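Local coordinates for protein shikimate 5-dehydrogenase AroE (5-dehydroshikimate reductase) (Mycobacterium tuberculosis, PDB 4P4G) that probably catalyses the NADP-dependent interconversion of 3-dehydroshikimate and shikimate, a step on the way to chorismate and the aromatic amino acids, and is seen here with shikimate bound, at residues A46-P49 / V50-G54; V158-G161 / T162-V166; T220-A223 / A224-S228; L254-R258 / E259-C263. One frame throughout, in Å; residues are numbered along the deposited sequence.

Contact 1: residues A46-P49 / V50-G54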
ATOM      1  N   ALA A  46       4.001 -10.818 -14.780  1.00 18.31           N
ATOM      2  CA  ALA A  46       4.851 -11.334 -15.849  1.00 19.31           C
ATOM      3  C   ALA A  46       5.000 -10.322 -16.973  1.00 18.98           C
ATOM      4  O   ALA A  46       6.059 -10.222 -17.598  1.00 21.10           O
ATOM      5  CB  ALA A  46       4.288 -12.634 -16.383  1.00 21.10           C
ATOM      6  N   GLU A  47       3.932  -9.568 -17.204  1.00 18.69           N
ATOM      7  CA  GLU A  47       3.855  -8.642 -18.323  1.00 20.43           C
ATOM      8  C   GLU A  47       4.544  -7.306 -18.033  1.00 17.05           C
ATOM      9  O   GLU A  47       4.870  -6.565 -18.954  1.00 17.55           O
ATOM     10  CB  GLU A  47       2.387  -8.414 -18.713  1.00 25.01           C
ATOM     11  CG  GLU A  47       1.668  -9.660 -19.270  1.00 32.87           C
ATOM     12  CD  GLU A  47       0.902 -10.460 -18.207  1.00 39.31           C
ATOM     13  OE1 GLU A  47       1.427 -10.649 -17.083  1.00 39.43           O
ATOM     14  OE2 GLU A  47      -0.234 -10.900 -18.503  1.00 42.66           O
ATOM     15  N   LEU A  48       4.775  -7.003 -16.759  1.00 15.13           N
ATOM     16  CA  LEU A  48       5.289  -5.682 -16.383  1.00 13.10           C
ATOM     17  C   LEU A  48       6.559  -5.226 -17.133  1.00 10.74           C
ATOM     18  O   LEU A  48       6.597  -4.095 -17.636  1.00 10.84           O
ATOM     19  CB  LEU A  48       5.425  -5.547 -14.854  1.00 13.14           C
ATOM     20  CG  LEU A  48       5.818  -4.183 -14.287  1.00 11.27           C
ATOM     21  CD1 LEU A  48       5.212  -3.988 -12.909  1.00 11.05           C
ATOM     22  CD2 LEU A  48       7.334  -4.027 -14.211  1.00 12.00           C
ATOM     23  N   PRO A  49       7.599  -6.084 -17.222  1.00 12.37           N
ATOM     24  CA  PRO A  49       8.810  -5.615 -17.907  1.00 13.07           C
ATOM     25  C   PRO A  49       8.582  -5.262 -19.377  1.00 14.10           C
ATOM     26  O   PRO A  49       9.199  -4.324 -19.862  1.00 13.07           O
ATOM     27  CB  PRO A  49       9.759  -6.820 -17.814  1.00 15.59           C
ATOM     28  CG  PRO A  49       9.297  -7.567 -16.608  1.00 15.72           C
ATOM     29  CD  PRO A  49       7.800  -7.406 -16.597  1.00 13.61           C
ATOM     30  N   VAL A  50       7.717  -6.000 -20.068  1.00 12.14           N
ATOM     31  CA  VAL A  50       7.464  -5.702 -21.481  1.00 10.55           C
ATOM     32  C   VAL A  50       6.588  -4.448 -21.638  1.00 10.77           C
ATOM     33  O   VAL A  50       6.808  -3.626 -22.538  1.00 12.34           O
ATOM     34  CB  VAL A  50       6.858  -6.907 -22.218  1.00 13.41           C
ATOM     35  CG1 VAL A  50       6.394  -6.495 -23.611  1.00 13.77           C
ATOM     36  CG2 VAL A  50       7.893  -8.017 -22.335  1.00 17.90           C
ATOM     37  N   VAL A  51       5.611  -4.288 -20.754  1.00 10.23           N
ATOM     38  CA  VAL A  51       4.799  -3.072 -20.757  1.00 10.40           C
ATOM     39  C   VAL A  51       5.652  -1.823 -20.478  1.00 10.23           C
ATOM     40  O   VAL A  51       5.680  -0.876 -21.275  1.00 10.84           O
ATOM     41  CB  VAL A  51       3.647  -3.174 -19.749  1.00 11.17           C
ATOM     42  CG1 VAL A  51       2.960  -1.829 -19.588  1.00 11.08           C
ATOM     43  CG2 VAL A  51       2.648  -4.255 -20.200  1.00 14.79           C
ATOM     44  N   VAL A  52       6.368  -1.829 -19.360  1.00  8.44           N
ATOM     45  CA  VAL A  52       7.183  -0.664 -19.002  1.00  9.51           C
ATOM     46  C   VAL A  52       8.333  -0.446 -19.983  1.00 12.36           C
ATOM     47  O   VAL A  52       8.658   0.696 -20.331  1.00 13.62           O
ATOM     48  CB  VAL A  52       7.718  -0.748 -17.560  1.00 10.17           C
ATOM     49  CG1 VAL A  52       8.474   0.530 -17.206  1.00 11.73           C
ATOM     50  CG2 VAL A  52       6.585  -0.942 -16.578  1.00 13.14           C
ATOM     51  N   GLY A  53       8.928  -1.541 -20.456  1.00 13.17           N
ATOM     52  CA  GLY A  53      10.030  -1.462 -21.401  1.00 15.55           C
ATOM     53  C   GLY A  53       9.609  -0.892 -22.742  1.00 17.77           C
ATOM     54  O   GLY A  53      10.447  -0.502 -23.557  1.00 20.52           O
ATOM     55  N   GLY A  54       8.303  -0.868 -22.987  1.00 15.52           N
ATOM     56  CA  GLY A  54       7.781  -0.351 -24.236  1.00 17.90           C
ATOM     57  C   GLY A  54       7.458   1.132 -24.213  1.00 18.03           C
ATOM     58  O   GLY A  54       7.196   1.712 -25.264  1.00 21.98           O
TER
HETATM   59  O   HOH W   1       7.227  -9.153 -19.451  1.00 25.68           O

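Contact 2: residues V158-G161 / T162-V166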
ATOM      1  N   VAL A 158       8.762 -11.630   9.169  1.00 14.72           N
ATOM      2  CA  VAL A 158       9.317 -11.646  10.522  1.00 15.07           C
ATOM      3  C   VAL A 158      10.770 -11.164  10.554  1.00 16.97           C
ATOM      4  O   VAL A 158      11.138 -10.369  11.419  1.00 18.35           O
ATOM      5  CB  VAL A 158       9.177 -13.037  11.167  1.00 16.08           C
ATOM      6  CG1 VAL A 158       9.975 -13.114  12.460  1.00 19.19           C
ATOM      7  CG2 VAL A 158       7.707 -13.355  11.399  1.00 16.43           C
ATOM      8  N   ASP A 159      11.594 -11.630   9.612  1.00 16.50           N
ATOM      9  CA  ASP A 159      12.976 -11.153   9.520  1.00 19.29           C
ATOM     10  C   ASP A 159      13.059  -9.655   9.277  1.00 16.08           C
ATOM     11  O   ASP A 159      13.886  -8.972   9.881  1.00 18.70           O
ATOM     12  CB  ASP A 159      13.743 -11.868   8.408  1.00 24.06           C
ATOM     13  CG  ASP A 159      15.157 -11.319   8.230  1.00 33.00           C
ATOM     14  OD1 ASP A 159      16.013 -11.561   9.119  1.00 37.61           O
ATOM     15  OD2 ASP A 159      15.419 -10.650   7.201  1.00 34.00           O
ATOM     16  N   LEU A 160      12.213  -9.160   8.375  1.00 13.19           N
ATOM     17  CA  LEU A 160      12.155  -7.735   8.068  1.00 12.72           C
ATOM     18  C   LEU A 160      11.837  -6.923   9.314  1.00 14.02           C
ATOM     19  O   LEU A 160      12.574  -5.997   9.672  1.00 16.10           O
ATOM     20  CB  LEU A 160      11.114  -7.463   6.989  1.00 12.38           C
ATOM     21  CG  LEU A 160      10.896  -5.981   6.685  1.00 13.84           C
ATOM     22  CD1 LEU A 160      12.205  -5.321   6.261  1.00 16.52           C
ATOM     23  CD2 LEU A 160       9.831  -5.813   5.622  1.00 14.86           C
ATOM     24  N   GLY A 161      10.751  -7.296   9.984  1.00 16.47           N
ATOM     25  CA  GLY A 161      10.368  -6.662  11.236  1.00 15.91           C
ATOM     26  C   GLY A 161      11.502  -6.634  12.242  1.00 17.78           C
ATOM     27  O   GLY A 161      11.782  -5.597  12.852  1.00 19.20           O
ATOM     28  N   THR A 162      12.166  -7.775  12.408  1.00 18.19           N
ATOM     29  CA  THR A 162      13.270  -7.882  13.350  1.00 20.28           C
ATOM     30  C   THR A 162      14.419  -6.949  12.974  1.00 19.88           C
ATOM     31  O   THR A 162      15.003  -6.300  13.841  1.00 21.04           O
ATOM     32  CB  THR A 162      13.768  -9.333  13.469  1.00 20.05           C
ATOM     33  OG1 THR A 162      12.648 -10.207  13.671  1.00 22.34           O
ATOM     34  CG2 THR A 162      14.715  -9.470  14.643  1.00 23.58           C
ATOM     35  N   ARG A 163      14.723  -6.856  11.680  1.00 19.90           N
ATOM     36  CA  ARG A 163      15.791  -5.976  11.208  1.00 24.40           C
ATOM     37  C   ARG A 163      15.514  -4.474  11.363  1.00 23.62           C
ATOM     38  O   ARG A 163      16.454  -3.675  11.427  1.00 25.01           O
ATOM     39  CB  ARG A 163      16.157  -6.302   9.756  1.00 30.40           C
ATOM     40  CG  ARG A 163      17.004  -7.556   9.615  1.00 33.56           C
ATOM     41  CD  ARG A 163      17.495  -7.757   8.183  1.00 37.17           C
ATOM     42  NE  ARG A 163      16.471  -8.344   7.328  1.00 39.12           N
ATOM     43  CZ  ARG A 163      15.764  -7.664   6.432  1.00 40.20           C
ATOM     44  NH1 ARG A 163      15.973  -6.365   6.266  1.00 42.05           N
ATOM     45  NH2 ARG A 163      14.852  -8.285   5.698  1.00 38.20           N
ATOM     46  N   VAL A 164      14.244  -4.084  11.410  1.00 21.06           N
ATOM     47  CA  VAL A 164      13.901  -2.680  11.664  1.00 20.34           C
ATOM     48  C   VAL A 164      13.614  -2.421  13.145  1.00 22.93           C
ATOM     49  O   VAL A 164      13.024  -1.404  13.506  1.00 25.11           O
ATOM     50  CB  VAL A 164      12.744  -2.163  10.770  1.00 21.66           C
ATOM     51  CG1 VAL A 164      13.145  -2.230   9.307  1.00 23.93           C
ATOM     52  CG2 VAL A 164      11.451  -2.939  11.014  1.00 20.17           C
ATOM     53  N   GLY A 165      14.035  -3.358  13.989  1.00 21.68           N
ATOM     54  CA  GLY A 165      14.030  -3.162  15.430  1.00 22.92           C
ATOM     55  C   GLY A 165      12.732  -3.490  16.140  1.00 22.36           C
ATOM     56  O   GLY A 165      12.539  -3.097  17.287  1.00 24.11           O
ATOM     57  N   VAL A 166      11.839  -4.217  15.476  1.00 18.51           N
ATOM     58  CA  VAL A 166      10.546  -4.541  16.070  1.00 17.03           C
ATOM     59  C   VAL A 166      10.427  -6.041  16.329  1.00 16.24           C
ATOM     60  O   VAL A 166      10.725  -6.841  15.443  1.00 18.02           O
ATOM     61  CB  VAL A 166       9.389  -4.090  15.157  1.00 20.79           C
ATOM     62  CG1 VAL A 166       8.057  -4.529  15.725  1.00 22.14           C
ATOM     63  CG2 VAL A 166       9.406  -2.584  14.994  1.00 22.55           C
TER

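Contact 3: residues T220-A223 / A224-S228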
ATOM      1  N   THR A 220     -15.703  -3.248   3.282  1.00  9.42           N
ATOM      2  CA  THR A 220     -15.420  -4.676   3.326  1.00  9.62           C
ATOM      3  C   THR A 220     -16.158  -5.299   4.498  1.00  9.70           C
ATOM      4  O   THR A 220     -16.510  -4.589   5.467  1.00  8.40           O
ATOM      5  CB  THR A 220     -13.928  -4.929   3.499  1.00 10.37           C
ATOM      6  OG1 THR A 220     -13.481  -4.337   4.728  1.00 11.14           O
ATOM      7  CG2 THR A 220     -13.163  -4.343   2.345  1.00 11.29           C
ATOM      8  N   PRO A 221     -16.410  -6.617   4.434  1.00 10.36           N
ATOM      9  CA  PRO A 221     -16.997  -7.302   5.589  1.00 10.54           C
ATOM     10  C   PRO A 221     -16.207  -7.062   6.867  1.00 10.61           C
ATOM     11  O   PRO A 221     -16.808  -6.871   7.936  1.00  9.33           O
ATOM     12  CB  PRO A 221     -16.952  -8.783   5.177  1.00 11.46           C
ATOM     13  CG  PRO A 221     -17.138  -8.721   3.683  1.00 10.19           C
ATOM     14  CD  PRO A 221     -16.349  -7.500   3.247  1.00 10.27           C
ATOM     15  N   LEU A 222     -14.878  -7.060   6.761  1.00  8.31           N
ATOM     16  CA  LEU A 222     -14.011  -6.784   7.902  1.00 10.07           C
ATOM     17  C   LEU A 222     -14.259  -5.396   8.478  1.00  9.38           C
ATOM     18  O   LEU A 222     -14.376  -5.232   9.688  1.00 10.66           O
ATOM     19  CB  LEU A 222     -12.547  -6.915   7.492  1.00 10.88           C
ATOM     20  CG  LEU A 222     -11.563  -6.667   8.637  1.00 12.70           C
ATOM     21  CD1 LEU A 222     -11.864  -7.612   9.797  1.00 15.93           C
ATOM     22  CD2 LEU A 222     -10.123  -6.811   8.164  1.00 12.23           C
ATOM     23  N   ALA A 223     -14.336  -4.395   7.606  1.00  9.69           N
ATOM     24  CA  ALA A 223     -14.611  -3.022   8.035  1.00 11.15           C
ATOM     25  C   ALA A 223     -15.980  -2.900   8.704  1.00 10.75           C
ATOM     26  O   ALA A 223     -16.126  -2.193   9.696  1.00 13.19           O
ATOM     27  CB  ALA A 223     -14.490  -2.065   6.860  1.00 11.12           C
ATOM     28  N   ALA A 224     -16.988  -3.586   8.167  1.00  9.12           N
ATOM     29  CA  ALA A 224     -18.316  -3.557   8.782  1.00 11.33           C
ATOM     30  C   ALA A 224     -18.299  -4.155  10.182  1.00 12.78           C
ATOM     31  O   ALA A 224     -18.993  -3.677  11.077  1.00 12.98           O
ATOM     32  CB  ALA A 224     -19.333  -4.278   7.907  1.00 14.61           C
ATOM     33  N   ALA A 225     -17.519  -5.220  10.352  1.00 10.90           N
ATOM     34  CA  ALA A 225     -17.417  -5.916  11.632  1.00 11.36           C
ATOM     35  C   ALA A 225     -16.740  -5.062  12.702  1.00 11.57           C
ATOM     36  O   ALA A 225     -17.244  -4.928  13.820  1.00 12.71           O
ATOM     37  CB  ALA A 225     -16.666  -7.236  11.441  1.00 12.12           C
ATOM     38  N   VAL A 226     -15.578  -4.513  12.363  1.00  9.78           N
ATOM     39  CA  VAL A 226     -14.849  -3.624  13.271  1.00  9.96           C
ATOM     40  C   VAL A 226     -15.690  -2.399  13.622  1.00 10.62           C
ATOM     41  O   VAL A 226     -15.805  -2.032  14.791  1.00 11.89           O
ATOM     42  CB  VAL A 226     -13.499  -3.183  12.649  1.00 11.53           C
ATOM     43  CG1 VAL A 226     -12.827  -2.123  13.502  1.00 11.33           C
ATOM     44  CG2 VAL A 226     -12.579  -4.381  12.483  1.00 10.92           C
ATOM     45  N   GLY A 227     -16.285  -1.772  12.607  1.00 11.01           N
ATOM     46  CA  GLY A 227     -17.127  -0.604  12.824  1.00 11.03           C
ATOM     47  C   GLY A 227     -18.276  -0.901  13.769  1.00 12.28           C
ATOM     48  O   GLY A 227     -18.562  -0.140  14.708  1.00 13.92           O
ATOM     49  N   SER A 228     -18.945  -2.024  13.534  1.00 12.20           N
ATOM     50  CA  SER A 228     -20.053  -2.420  14.396  1.00 15.62           C
ATOM     51  C   SER A 228     -19.615  -2.640  15.847  1.00 16.47           C
ATOM     52  O   SER A 228     -20.361  -2.338  16.779  1.00 20.29           O
ATOM     53  CB  SER A 228     -20.723  -3.683  13.851  1.00 18.63           C
ATOM     54  OG  SER A 228     -21.975  -3.890  14.471  1.00 25.72           O
TER

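Contact 4: residues L254-R258 / E259-C263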
ATOM      1  N   LEU A 254       8.076  18.347  -8.007  1.00 10.63           N
ATOM      2  CA  LEU A 254       7.477  19.467  -7.273  1.00 10.08           C
ATOM      3  C   LEU A 254       6.843  18.953  -5.984  1.00 11.19           C
ATOM      4  O   LEU A 254       6.562  17.764  -5.877  1.00 12.66           O
ATOM      5  CB  LEU A 254       6.393  20.127  -8.135  1.00 10.53           C
ATOM      6  CG  LEU A 254       6.888  20.916  -9.352  1.00 12.53           C
ATOM      7  CD1 LEU A 254       5.803  21.040 -10.406  1.00 13.61           C
ATOM      8  CD2 LEU A 254       7.362  22.295  -8.937  1.00 13.98           C
ATOM      9  N   PRO A 255       6.599  19.848  -5.004  1.00 13.09           N
ATOM     10  CA  PRO A 255       5.937  19.406  -3.769  1.00 12.62           C
ATOM     11  C   PRO A 255       4.509  18.976  -4.071  1.00 12.81           C
ATOM     12  O   PRO A 255       3.857  19.565  -4.937  1.00 14.39           O
ATOM     13  CB  PRO A 255       5.908  20.675  -2.902  1.00 12.08           C
ATOM     14  CG  PRO A 255       6.880  21.635  -3.555  1.00 12.19           C
ATOM     15  CD  PRO A 255       6.837  21.300  -5.010  1.00 11.76           C
ATOM     16  N   ALA A 256       4.017  17.968  -3.363  1.00 11.18           N
ATOM     17  CA  ALA A 256       2.658  17.505  -3.606  1.00 12.16           C
ATOM     18  C   ALA A 256       1.675  18.582  -3.175  1.00 13.49           C
ATOM     19  O   ALA A 256       1.820  19.176  -2.109  1.00 15.54           O
ATOM     20  CB  ALA A 256       2.387  16.200  -2.869  1.00 12.22           C
ATOM     21  N   PRO A 257       0.678  18.854  -4.023  1.00 13.63           N
ATOM     22  CA  PRO A 257      -0.377  19.806  -3.669  1.00 13.80           C
ATOM     23  C   PRO A 257      -1.415  19.084  -2.817  1.00 15.26           C
ATOM     24  O   PRO A 257      -2.458  18.617  -3.307  1.00 12.48           O
ATOM     25  CB  PRO A 257      -0.942  20.218  -5.033  1.00 14.98           C
ATOM     26  CG  PRO A 257      -0.705  19.034  -5.908  1.00 16.25           C
ATOM     27  CD  PRO A 257       0.542  18.352  -5.404  1.00 14.90           C
ATOM     28  N   ARG A 258      -1.096  18.971  -1.530  1.00 15.40           N
ATOM     29  CA  ARG A 258      -1.870  18.149  -0.613  1.00 14.55           C
ATOM     30  C   ARG A 258      -3.327  18.588  -0.480  1.00 13.76           C
ATOM     31  O   ARG A 258      -4.208  17.741  -0.418  1.00 14.20           O
ATOM     32  CB  ARG A 258      -1.167  18.076   0.754  1.00 19.03           C
ATOM     33  CG  ARG A 258       0.176  17.332   0.681  1.00 22.20           C
ATOM     34  CD  ARG A 258       0.972  17.412   1.975  1.00 28.86           C
ATOM     35  NE  ARG A 258       1.645  16.153   2.288  1.00 34.12           N
ATOM     36  CZ  ARG A 258       2.821  15.777   1.792  1.00 37.42           C
ATOM     37  NH1 ARG A 258       3.473  16.558   0.941  1.00 38.87           N
ATOM     38  NH2 ARG A 258       3.348  14.611   2.147  1.00 38.47           N
ATOM     39  N   GLU A 259      -3.577  19.896  -0.440  1.00 13.79           N
ATOM     40  CA  GLU A 259      -4.946  20.427  -0.380  1.00 15.76           C
ATOM     41  C   GLU A 259      -5.778  19.964  -1.584  1.00 16.03           C
ATOM     42  O   GLU A 259      -6.880  19.424  -1.429  1.00 15.54           O
ATOM     43  CB  GLU A 259      -4.930  21.969  -0.257  1.00 19.43           C
ATOM     44  CG  GLU A 259      -4.448  22.765  -1.506  1.00 31.86           C
ATOM     45  CD  GLU A 259      -3.137  22.234  -2.109  1.00 27.00           C
ATOM     46  OE1 GLU A 259      -2.363  21.581  -1.389  1.00 33.40           O
ATOM     47  OE2 GLU A 259      -2.882  22.458  -3.294  1.00 13.72           O
ATOM     48  N   ALA A 260      -5.237  20.142  -2.784  1.00 14.28           N
ATOM     49  CA  ALA A 260      -5.944  19.769  -4.002  1.00 13.03           C
ATOM     50  C   ALA A 260      -6.228  18.275  -4.055  1.00 10.68           C
ATOM     51  O   ALA A 260      -7.302  17.856  -4.501  1.00 11.46           O
ATOM     52  CB  ALA A 260      -5.149  20.197  -5.228  1.00 13.31           C
ATOM     53  N   MET A 261      -5.268  17.467  -3.613  1.00 10.83           N
ATOM     54  CA  MET A 261      -5.432  16.024  -3.674  1.00 10.44           C
ATOM     55  C   MET A 261      -6.437  15.561  -2.630  1.00  9.82           C
ATOM     56  O   MET A 261      -7.199  14.624  -2.861  1.00 10.35           O
ATOM     57  CB  MET A 261      -4.087  15.326  -3.500  1.00 11.35           C
ATOM     58  CG  MET A 261      -3.162  15.604  -4.673  1.00  9.33           C
ATOM     59  SD  MET A 261      -1.486  15.003  -4.398  1.00 11.48           S
ATOM     60  CE  MET A 261      -1.733  13.238  -4.471  1.00 13.41           C
ATOM     61  N   THR A 262      -6.455  16.240  -1.493  1.00  8.82           N
ATOM     62  CA  THR A 262      -7.415  15.895  -0.446  1.00  9.91           C
ATOM     63  C   THR A 262      -8.828  16.251  -0.899  1.00 12.08           C
ATOM     64  O   THR A 262      -9.769  15.480  -0.681  1.00 13.35           O
ATOM     65  CB  THR A 262      -7.076  16.580   0.883  1.00 11.64           C
ATOM     66  OG1 THR A 262      -5.762  16.189   1.296  1.00 12.45           O
ATOM     67  CG2 THR A 262      -8.070  16.168   1.952  1.00 14.84           C
ATOM     68  N   CYS A 263      -8.978  17.400  -1.553  1.00  8.72           N
ATOM     69  CA  CYS A 263     -10.264  17.744  -2.163  1.00 11.18           C
ATOM     70  C   CYS A 263     -10.707  16.758  -3.250  1.00 12.74           C
ATOM     71  O   CYS A 263     -11.904  16.504  -3.416  1.00 13.94           O
ATOM     72  CB  CYS A 263     -10.213  19.147  -2.734  1.00 12.35           C
ATOM     73  SG  CYS A 263     -10.091  20.393  -1.460  1.00 20.22           S
TER

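Contact 1: residues A46-P49 / V50-G54
Leu48 and Val52 stand side by side, one turn apart on the short helix 48-53, with both side chains pointing the same way. Methyl CD2 of Leu48 meets CG2 of Val52 at 4.0 Å. Because Val52 holds CG1 anti to its backbone N (chi1 -176°), CG2 is swung back beside that nitrogen, where it also rests 3.3 Å from Leu48 O. Val51 repeats the trick one residue earlier, laying its CG2 3.4 Å from Glu47 O. The apolar face continues into the domain: Leu48, Pro49 and Val52 all touch Phe75 of helix 69-75, and Val51 and Val52 rest on Leu11 of strand 7-12. In the mixed sheet of the substrate-binding domain, the helix is the crossover of a beta-alpha-beta unit, leaving parallel strand 37-42 and passing over strand 7-12 on the way to strand 59-64. Backbone bonds hold the turn itself. Val51 N gives to Glu47 O at 3.0 Å and Val52 N to Leu48 O at 2.9 Å, each nearly straight (171°). The next bond, Gly53 N to Pro49 O at 2.9 Å, is bent to 143°. Val50 N is served less firmly, with a weak bond to Glu47 O at 3.1 Å and a water that accepts from it at 3.2 Å; the approach of this water to Ala46 O is too short to trust.

Contact 2: residues V158-G161 / T162-V166
Asp159 and Arg163 form a salt bridge one helical turn apart, and a single carboxylate oxygen does the work. Asp159 OD2 takes Arg163 NE at 2.5 Å, rather short for such a bond, and Arg163 NH2 at 2.9 Å. Both nitrogens come from the same face of the carboxylate, whose plane is turned 47° from the guanidinium, while OD2 itself lies at the guanidinium edge, in its plane. A bend at chi3 (-80°) folds the arginine back along the helix, so that Leu160 CA sits over one guanidinium face.

Thr162 turns its hydroxyl back onto the helix backbone: OG1 gives to Val158 O at 2.7 Å, and Thr162 N reaches the same oxygen at 3.0 Å from the opposite face of its plane. Helix 151-163 then ends in a Schellman motif, with Val166 N bonded to Gly161 O at 3.0 Å and Gly165 N to Thr162 O at 3.1 Å; Gly165, at phi 86°, turns the chain into strand 167-172 of the Rossmann-like parallel sheet.

Apolar contacts lie on the inner flank. Leu160 CD1 approaches Val164 CG1 loosely, at 4.4 Å, and helix 129-139 packs alongside, Pro130 and Val134 against Leu160, Ala137 against Val164 and Val166.

Contact 3: residues T220-A223 / A224-S228
From Thr220 O to Gly227 N the chain makes regular i to i+4 helical bonds: Ala224 N to Thr220 O at 2.9 Å, Ala225 N to Pro221 O at 3.0 Å, Val226 N to Leu222 O at 3.0 Å and Gly227 N to Ala223 O at 2.9 Å. Thr220 is the N-cap. With chi1 at 60° its OG1 turns over the first turn and accepts from Ala223 N at 3.0 Å, a nearly straight bond (158°). The same hydroxyl is also hydrogen-bonded to Asp212 OD2, which ties the start of the helix to the end of strand 209-212. Pro221, lacking an N-H, fits this first position without losing a bond. Further along, the side chains are small and lie close to the backbone: Ala225 CB nestles between the carbonyl oxygens of Pro221 and Leu222, and Val226 CG2 sits 3.4 Å from Leu222 O. The same methyl faces Leu222 CD1 at 4.3 Å, a light contact one turn apart. Helix 221-229 links strands 209-212 and 232-234 of the parallel sheet as a beta-alpha-beta unit: Leu222, Ala223 and Val226 lean on Leu210, Ala223 and Val226 also meet Val233, and Leu204 and Ala201 of helix 201-204 pack against Leu222 and Ala225.

Contact 4: residues L254-R258 / E259-C263
Met261 crosses the Pro257 ring at a slant, SD 4.0 Å from Pro257 CD, while its CG lies 3.4 Å from Pro257 O; Ala256 CB touches the same sulfur more loosely, at 4.3 Å. Across the ring, Ala260 CB comes within 4.2 Å of Pro257 CB. Glu259 comes in on the CB side as well: chi1 of 69° and a further bend at chi2 curl its carboxylate back over the start of the helix, where OE2 rests 3.4 Å from Pro257 CB. Lying near the N-terminal end, this negative group would probably be favoured by the helix dipole, although OE1 is badly angled for a bond to Arg258 N. Thr262 closes on Arg258 O with both its hydroxyl OG1 (2.8 Å) and its N (2.9 Å), from opposite faces of the carbonyl. Arg258 itself reaches away to a cation-pi contact with Phe245. Ala27 and Ala30 of helix 20-30 receive the proline, while Ala244, Phe245 and Val248 of helix 236-252 line the place of the Met261 side chain. Pro257 is both the centre of an inverse gamma turn and the N-cap of helix 258-267, a tight entry from loop into the C-terminal helix.

How the contacts relate
All four contacts are local, single-turn affairs near helix ends, and none touches another: their nearest atoms are about 19 to 24 Å apart. Each mixes buried and exposed residues, so the difference is in what the buried face meets. Contacts 2 and 3 serve the same parallel sheet through separate beta-alpha-beta units, whereas contact 1 lies in the substrate-binding domain, on the opposite side of the chain's centre from contact 3. Contact 4 packs against helices 20-30 and 236-252. The chemistry follows position: contact 3 begins a helix with a threonine cap, contact 4 with a proline turn, contact 2 ends one with glycine and adds a surface ion pair, while contact 1 relies on a leucine and valines.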